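Long-range contacts in hydrogenase expression protein (PDB 3SB1), which is of unknown function but, as a member of the HupH/HyaF family of hydrogenase expression proteins, probably takes part in the maturation of hydrogenase: residues 68-73 and 125-130; 114-119 and 134-139. One frame throughout, in Å; residues are numbered along the deposited sequence. Where two conformers were deposited one is given.

Contact 1: residues 68-73 and 125-130; sequences TIDLSA and VTTQFI
I69 and I130 form an antiparallel hydrogen-bonded pair at the edge of the sheet, with a compact apolar cluster on their buried face. The two backbone hydrogen bonds are nearly equal: I69 N reaches I130 O at 2.9 Å, and I130 N returns to I69 O with an N-H...O angle of 163°. Both isoleucines send their side chains there, the CB atoms 4.1 Å apart. L71, entering the short 3-10 segment that follows an inverse gamma turn centred on D70, adds to this cluster; its CD1 branch lies against CG1 and CD1 of I130, 3.9 Å from the latter.

Beyond the turn the strand pairing gives way to a looser, wetter side. S72 N donates to Q128 O, whereas the bond from Q128 N to S72 OG is weak, bent to 126° at the hydrogen. S72 OG can face Q128 because it stands beside its own backbone N (chi1 -68°). Water fills in for direct contacts: one molecule donates to D70 OD1 at 2.6 Å and also bonds T127 OG1, while another joins S72 OG to Q128 NE2; Q128 OE1 is hydrogen-bonded to W115 NE1. On the face away from the isoleucines, T68 CG2 meets the F129 ring obliquely.

Helix 48-63 covers I69; L81, L84 and L88 of helix 78-88 touch Q128, L71 and I130 respectively; and W115 of strand 113-119 flanks L71 and I130.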
loop_
_atom_site.group_PDB
_atom_site.type_symbol
_atom_site.label_atom_id
_atom_site.label_comp_id
_atom_site.label_asym_id
_atom_site.label_seq_id
_atom_site.Cartn_x
_atom_site.Cartn_y
_atom_site.Cartn_z
ATOM N N THR A 68 -16.261 -2.837 -5.739
ATOM C CA THR A 68 -15.692 -4.155 -5.603
ATOM C C THR A 68 -16.480 -5.167 -6.406
ATOM O O THR A 68 -17.690 -4.971 -6.709
ATOM C CB THR A 68 -15.637 -4.633 -4.147
ATOM O OG1 THR A 68 -16.968 -4.652 -3.610
ATOM C CG2 THR A 68 -14.770 -3.748 -3.292
ATOM N N ILE A 69 -15.766 -6.216 -6.803
ATOM C CA ILE A 69 -16.325 -7.393 -7.472
ATOM C C ILE A 69 -15.957 -8.560 -6.552
ATOM O O ILE A 69 -14.774 -8.899 -6.402
ATOM C CB ILE A 69 -15.748 -7.626 -8.862
ATOM C CG1 ILE A 69 -16.105 -6.434 -9.732
ATOM C CG2 ILE A 69 -16.282 -9.011 -9.442
ATOM C CD1 ILE A 69 -15.397 -6.435 -11.073
ATOM N N ASP A 70 -16.969 -9.104 -5.892
ATOM C CA ASP A 70 -16.814 -10.214 -4.935
ATOM C C ASP A 70 -16.657 -11.551 -5.657
ATOM O O ASP A 70 -17.608 -12.332 -5.839
ATOM C CB ASP A 70 -18.015 -10.281 -3.988
ATOM C CG ASP A 70 -17.801 -11.239 -2.832
ATOM O OD1 ASP A 70 -16.766 -11.953 -2.798
ATOM O OD2 ASP A 70 -18.696 -11.282 -1.935
ATOM N N LEU A 71 -15.416 -11.881 -5.955
ATOM C CA LEU A 71 -15.083 -13.070 -6.669
ATOM C C LEU A 71 -15.483 -14.359 -5.977
ATOM O O LEU A 71 -15.963 -15.285 -6.634
ATOM C CB LEU A 71 -13.566 -13.095 -6.963
ATOM C CG LEU A 71 -12.984 -12.002 -7.861
ATOM C CD1 LEU A 71 -11.458 -12.133 -7.935
ATOM C CD2 LEU A 71 -13.580 -12.041 -9.284
ATOM N N SER A 72 -15.353 -14.393 -4.651
ATOM C CA SER A 72 -15.707 -15.589 -3.885
ATOM C C SER A 72 -17.165 -15.955 -4.040
ATOM O O SER A 72 -17.545 -17.127 -3.968
ATOM C CB SER A 72 -15.422 -15.342 -2.411
ATOM O OG SER A 72 -14.028 -15.253 -2.218
ATOM N N ALA A 73 -17.987 -14.933 -4.226
ATOM C CA ALA A 73 -19.437 -15.121 -4.327
ATOM C C ALA A 73 -19.918 -15.530 -5.732
ATOM O O ALA A 73 -21.092 -15.926 -5.911
ATOM C CB ALA A 73 -20.174 -13.858 -3.853
ATOM N N VAL A 125 -8.970 -19.168 2.645
ATOM C CA VAL A 125 -9.414 -17.879 2.062
ATOM C C VAL A 125 -10.803 -17.572 2.574
ATOM O O VAL A 125 -11.730 -18.442 2.456
ATOM C CB VAL A 125 -9.455 -17.947 0.526
ATOM C CG1 VAL A 125 -10.086 -16.729 -0.094
ATOM C CG2 VAL A 125 -8.025 -18.163 -0.044
ATOM N N THR A 126 -10.948 -16.435 3.246
ATOM C CA THR A 126 -12.262 -15.960 3.761
ATOM C C THR A 126 -12.959 -15.044 2.778
ATOM O O THR A 126 -14.212 -14.930 2.801
ATOM C CB THR A 126 -12.173 -15.235 5.108
ATOM O OG1 THR A 126 -11.435 -14.027 4.992
ATOM C CG2 THR A 126 -11.534 -16.167 6.193
ATOM N N THR A 127 -12.184 -14.366 1.959
ATOM C CA THR A 127 -12.713 -13.484 0.889
ATOM C C THR A 127 -11.647 -13.268 -0.162
ATOM O O THR A 127 -10.442 -13.193 0.149
ATOM C CB THR A 127 -13.189 -12.098 1.420
ATOM O OG1 THR A 127 -13.908 -11.392 0.406
ATOM C CG2 THR A 127 -12.046 -11.172 1.908
ATOM N N GLN A 128 -12.083 -13.167 -1.402
ATOM C CA GLN A 128 -11.210 -12.849 -2.545
ATOM C C GLN A 128 -12.066 -11.918 -3.387
ATOM O O GLN A 128 -13.201 -12.243 -3.707
ATOM C CB GLN A 128 -10.830 -14.125 -3.322
ATOM C CG GLN A 128 -9.988 -13.874 -4.425
ATOM C CD GLN A 128 -9.295 -15.130 -4.962
ATOM O OE1 GLN A 128 -8.189 -15.019 -5.480
ATOM N NE2 GLN A 128 -9.909 -16.330 -4.787
ATOM N N PHE A 129 -11.503 -10.789 -3.779
ATOM C CA PHE A 129 -12.234 -9.812 -4.539
ATOM C C PHE A 129 -11.361 -8.850 -5.249
ATOM O O PHE A 129 -10.161 -8.703 -4.940
ATOM C CB PHE A 129 -13.243 -9.056 -3.645
ATOM C CG PHE A 129 -12.639 -8.211 -2.539
ATOM C CD1 PHE A 129 -12.381 -6.846 -2.701
ATOM C CD2 PHE A 129 -12.314 -8.779 -1.290
ATOM C CE1 PHE A 129 -11.920 -6.076 -1.686
ATOM C CE2 PHE A 129 -11.786 -7.991 -0.261
ATOM C CZ PHE A 129 -11.557 -6.643 -0.452
ATOM N N ILE A 130 -11.959 -8.215 -6.254
ATOM C CA ILE A 130 -11.302 -7.162 -7.012
ATOM C C ILE A 130 -11.793 -5.849 -6.384
ATOM O O ILE A 130 -12.975 -5.693 -6.032
ATOM C CB ILE A 130 -11.693 -7.116 -8.506
ATOM C CG1 ILE A 130 -11.446 -8.436 -9.222
ATOM C CG2 ILE A 130 -10.896 -5.989 -9.196
ATOM C CD1 ILE A 130 -10.008 -8.800 -9.327
HETATM O O HOH W 1 -16.316 -12.494 -0.260
HETATM O O HOH W 2 -12.473 -17.546 -3.586
#

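Contact 2: residues 114-119 and 134-139; sequences WWIIHR and FVPELV
P136 lies over the indole of W114 in a proline-tryptophan CH-pi contact, which fastens the loop 134-139 to one face of the antiparallel sheet. The CD atom of P136 stands 3.4 Å from the centroid of the six-membered ring of W114 and only 7° off the ring normal, which places the CD methylene directly over the ring centre. CG of P136 sits roughly above the CD2-CE3 bond of W114, and the two side chains cross at about a right angle. The indole is carried into place by chi1 of -54°, with CG beside the backbone N and anti to the carbonyl carbon.

Its orientation is also fixed in its own plane, because NE1 of W114 donates to the carbonyl of A133, just before the loop. On the NE1 side of the benzene ring, CZ2 of W114 approaches the backbone obliquely, 4.0 Å from V135 CA and 3.7 Å from F134 O. With an alanine here in place of W114, P136 would probably lose the surface it rests on and the A133 carbonyl its indole donor, allowing the loop to shift.

The second subunit closes in here: its S141 packs on W114, and its V139 on V135. Farther along strand 114-119, I116 extends the apolar floor beneath the proline, its CD1 meeting P136 CG obliquely at 4.2 Å.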
loop_
_atom_site.group_PDB
_atom_site.type_symbol
_atom_site.label_atom_id
_atom_site.label_comp_id
_atom_site.label_asym_id
_atom_site.label_seq_id
_atom_site.Cartn_x
_atom_site.Cartn_y
_atom_site.Cartn_z
ATOM N N TRP A 114 -7.213 -3.728 -8.250
ATOM C CA TRP A 114 -6.504 -4.468 -7.228
ATOM C C TRP A 114 -7.103 -5.803 -6.956
ATOM O O TRP A 114 -8.339 -5.916 -6.911
ATOM C CB TRP A 114 -6.500 -3.629 -5.902
ATOM C CG TRP A 114 -5.985 -2.242 -6.009
ATOM C CD1 TRP A 114 -6.636 -1.134 -6.549
ATOM C CD2 TRP A 114 -4.683 -1.772 -5.611
ATOM N NE1 TRP A 114 -5.804 -0.047 -6.525
ATOM C CE2 TRP A 114 -4.616 -0.380 -5.918
ATOM C CE3 TRP A 114 -3.631 -2.364 -4.940
ATOM C CZ2 TRP A 114 -3.507 0.373 -5.604
ATOM C CZ3 TRP A 114 -2.518 -1.589 -4.622
ATOM C CH2 TRP A 114 -2.451 -0.272 -4.995
ATOM N N TRP A 115 -6.255 -6.802 -6.699
ATOM C CA TRP A 115 -6.708 -8.187 -6.384
ATOM C C TRP A 115 -6.434 -8.394 -4.890
ATOM O O TRP A 115 -5.285 -8.325 -4.456
ATOM C CB TRP A 115 -5.947 -9.227 -7.181
ATOM C CG TRP A 115 -6.553 -10.586 -7.137
ATOM C CD1 TRP A 115 -6.571 -11.465 -6.099
ATOM C CD2 TRP A 115 -7.204 -11.250 -8.239
ATOM N NE1 TRP A 115 -7.246 -12.630 -6.477
ATOM C CE2 TRP A 115 -7.595 -12.524 -7.796
ATOM C CE3 TRP A 115 -7.396 -10.923 -9.563
ATOM C CZ2 TRP A 115 -8.225 -13.452 -8.638
ATOM C CZ3 TRP A 115 -8.056 -11.848 -10.397
ATOM C CH2 TRP A 115 -8.446 -13.095 -9.915
ATOM N N ILE A 116 -7.496 -8.654 -4.139
ATOM C CA ILE A 116 -7.432 -8.787 -2.705
ATOM C C ILE A 116 -7.759 -10.219 -2.267
ATOM O O ILE A 116 -8.707 -10.841 -2.779
ATOM C CB ILE A 116 -8.478 -7.839 -2.078
ATOM C CG1 ILE A 116 -8.401 -6.441 -2.746
ATOM C CG2 ILE A 116 -8.335 -7.799 -0.559
ATOM C CD1 ILE A 116 -7.091 -5.735 -2.592
ATOM N N ILE A 117 -6.934 -10.757 -1.373
ATOM C CA ILE A 117 -7.206 -12.066 -0.799
ATOM C C ILE A 117 -6.963 -11.981 0.704
ATOM O O ILE A 117 -5.894 -11.489 1.136
ATOM C CB ILE A 117 -6.292 -13.205 -1.351
ATOM C CG1 ILE A 117 -6.400 -13.365 -2.854
ATOM C CG2 ILE A 117 -6.566 -14.520 -0.550
ATOM C CD1 ILE A 117 -5.276 -14.199 -3.443
ATOM N N HIS A 118 -7.945 -12.399 1.504
ATOM C CA HIS A 118 -7.702 -12.538 2.950
ATOM C C HIS A 118 -7.732 -14.016 3.322
ATOM O O HIS A 118 -8.612 -14.727 2.929
ATOM C CB HIS A 118 -8.753 -11.892 3.844
ATOM C CG HIS A 118 -8.401 -11.995 5.282
ATOM N ND1 HIS A 118 -9.000 -12.874 6.169
ATOM C CD2 HIS A 118 -7.424 -11.358 5.985
ATOM C CE1 HIS A 118 -8.414 -12.737 7.357
ATOM N NE2 HIS A 118 -7.470 -11.837 7.264
ATOM N N ARG A 119 -6.719 -14.446 4.077
ATOM C CA ARG A 119 -6.676 -15.784 4.627
ATOM C C ARG A 119 -6.719 -15.695 6.168
ATOM O O ARG A 119 -6.093 -14.795 6.788
ATOM C CB ARG A 119 -5.386 -16.499 4.228
ATOM C CG ARG A 119 -5.278 -16.770 2.760
ATOM C CD ARG A 119 -3.888 -17.379 2.406
ATOM N NE ARG A 119 -3.767 -17.517 0.957
ATOM C CZ ARG A 119 -4.269 -18.508 0.235
ATOM N NH1 ARG A 119 -4.869 -19.567 0.794
ATOM N NH2 ARG A 119 -4.080 -18.517 -1.082
ATOM N N PHE A 134 -8.347 3.997 -6.081
ATOM C CA PHE A 134 -7.047 4.598 -6.162
ATOM C C PHE A 134 -6.035 3.917 -5.187
ATOM O O PHE A 134 -4.842 3.806 -5.487
ATOM C CB PHE A 134 -7.093 6.127 -6.004
ATOM C CG PHE A 134 -7.982 6.786 -7.001
ATOM C CD1 PHE A 134 -7.606 6.837 -8.344
ATOM C CD2 PHE A 134 -9.220 7.337 -6.648
ATOM C CE1 PHE A 134 -8.430 7.420 -9.312
ATOM C CE2 PHE A 134 -10.027 7.933 -7.624
ATOM C CZ PHE A 134 -9.647 7.973 -8.934
ATOM N N VAL A 135 -6.551 3.399 -4.089
ATOM C CA VAL A 135 -5.747 2.604 -3.149
ATOM C C VAL A 135 -6.778 1.792 -2.353
ATOM O O VAL A 135 -7.866 2.288 -2.065
ATOM C CB VAL A 135 -4.823 3.426 -2.256
ATOM C CG1 VAL A 135 -5.635 4.336 -1.366
ATOM C CG2 VAL A 135 -3.926 2.491 -1.438
ATOM N N PRO A 136 -6.453 0.525 -2.031
ATOM C CA PRO A 136 -7.440 -0.226 -1.262
ATOM C C PRO A 136 -7.659 0.389 0.115
ATOM O O PRO A 136 -6.691 0.776 0.792
ATOM C CB PRO A 136 -6.825 -1.600 -1.131
ATOM C CG PRO A 136 -5.860 -1.740 -2.229
ATOM C CD PRO A 136 -5.317 -0.323 -2.433
ATOM N N GLU A 137 -8.918 0.360 0.567
ATOM C CA GLU A 137 -9.263 0.971 1.842
ATOM C C GLU A 137 -8.427 0.431 3.004
ATOM O O GLU A 137 -7.997 1.137 3.948
ATOM C CB GLU A 137 -10.775 0.721 2.129
ATOM C CG GLU A 137 -11.312 1.506 3.259
ATOM C CD GLU A 137 -11.268 3.006 2.983
ATOM O OE1 GLU A 137 -11.230 3.379 1.783
ATOM O OE2 GLU A 137 -11.281 3.812 3.959
ATOM N N LEU A 138 -8.176 -0.843 2.939
ATOM C CA LEU A 138 -7.490 -1.510 4.026
ATOM C C LEU A 138 -6.071 -1.091 4.340
ATOM O O LEU A 138 -5.608 -1.331 5.461
ATOM C CB LEU A 138 -7.483 -3.018 3.750
ATOM C CG LEU A 138 -8.794 -3.769 3.946
ATOM C CD1 LEU A 138 -8.844 -5.135 3.180
ATOM C CD2 LEU A 138 -9.050 -3.922 5.467
ATOM N N VAL A 139 -5.370 -0.499 3.393
ATOM C CA VAL A 139 -3.977 -0.174 3.658
ATOM C C VAL A 139 -3.859 1.105 4.493
ATOM O O VAL A 139 -2.896 1.259 5.248
ATOM C CB VAL A 139 -3.199 -0.022 2.355
ATOM C CG1 VAL A 139 -3.655 1.212 1.587
ATOM C CG2 VAL A 139 -1.708 0.072 2.627
#

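Overall arrangement
The two contacts lie about 10 Å apart, centre to centre, and meet through neighbouring strands of one antiparallel sheet, 125-132 and 113-119. Along the chain the segments alternate: 68-73, 114-119, 125-130, then 134-139. Contact 1 attaches the edge strand 67-69, one of the two outermost in this chain, and the turn after it, beside helices 48-63 and 78-88; contact 2 ties down the loop leading to helix 143-157, nearer the centre of the chain and the second subunit. Besides the bond between Q128 and W115, F129 O and I116 N link them directly, probably by a hydrogen bond. The sheet thus connects a helix-covered edge with a region that reaches the dimer partner.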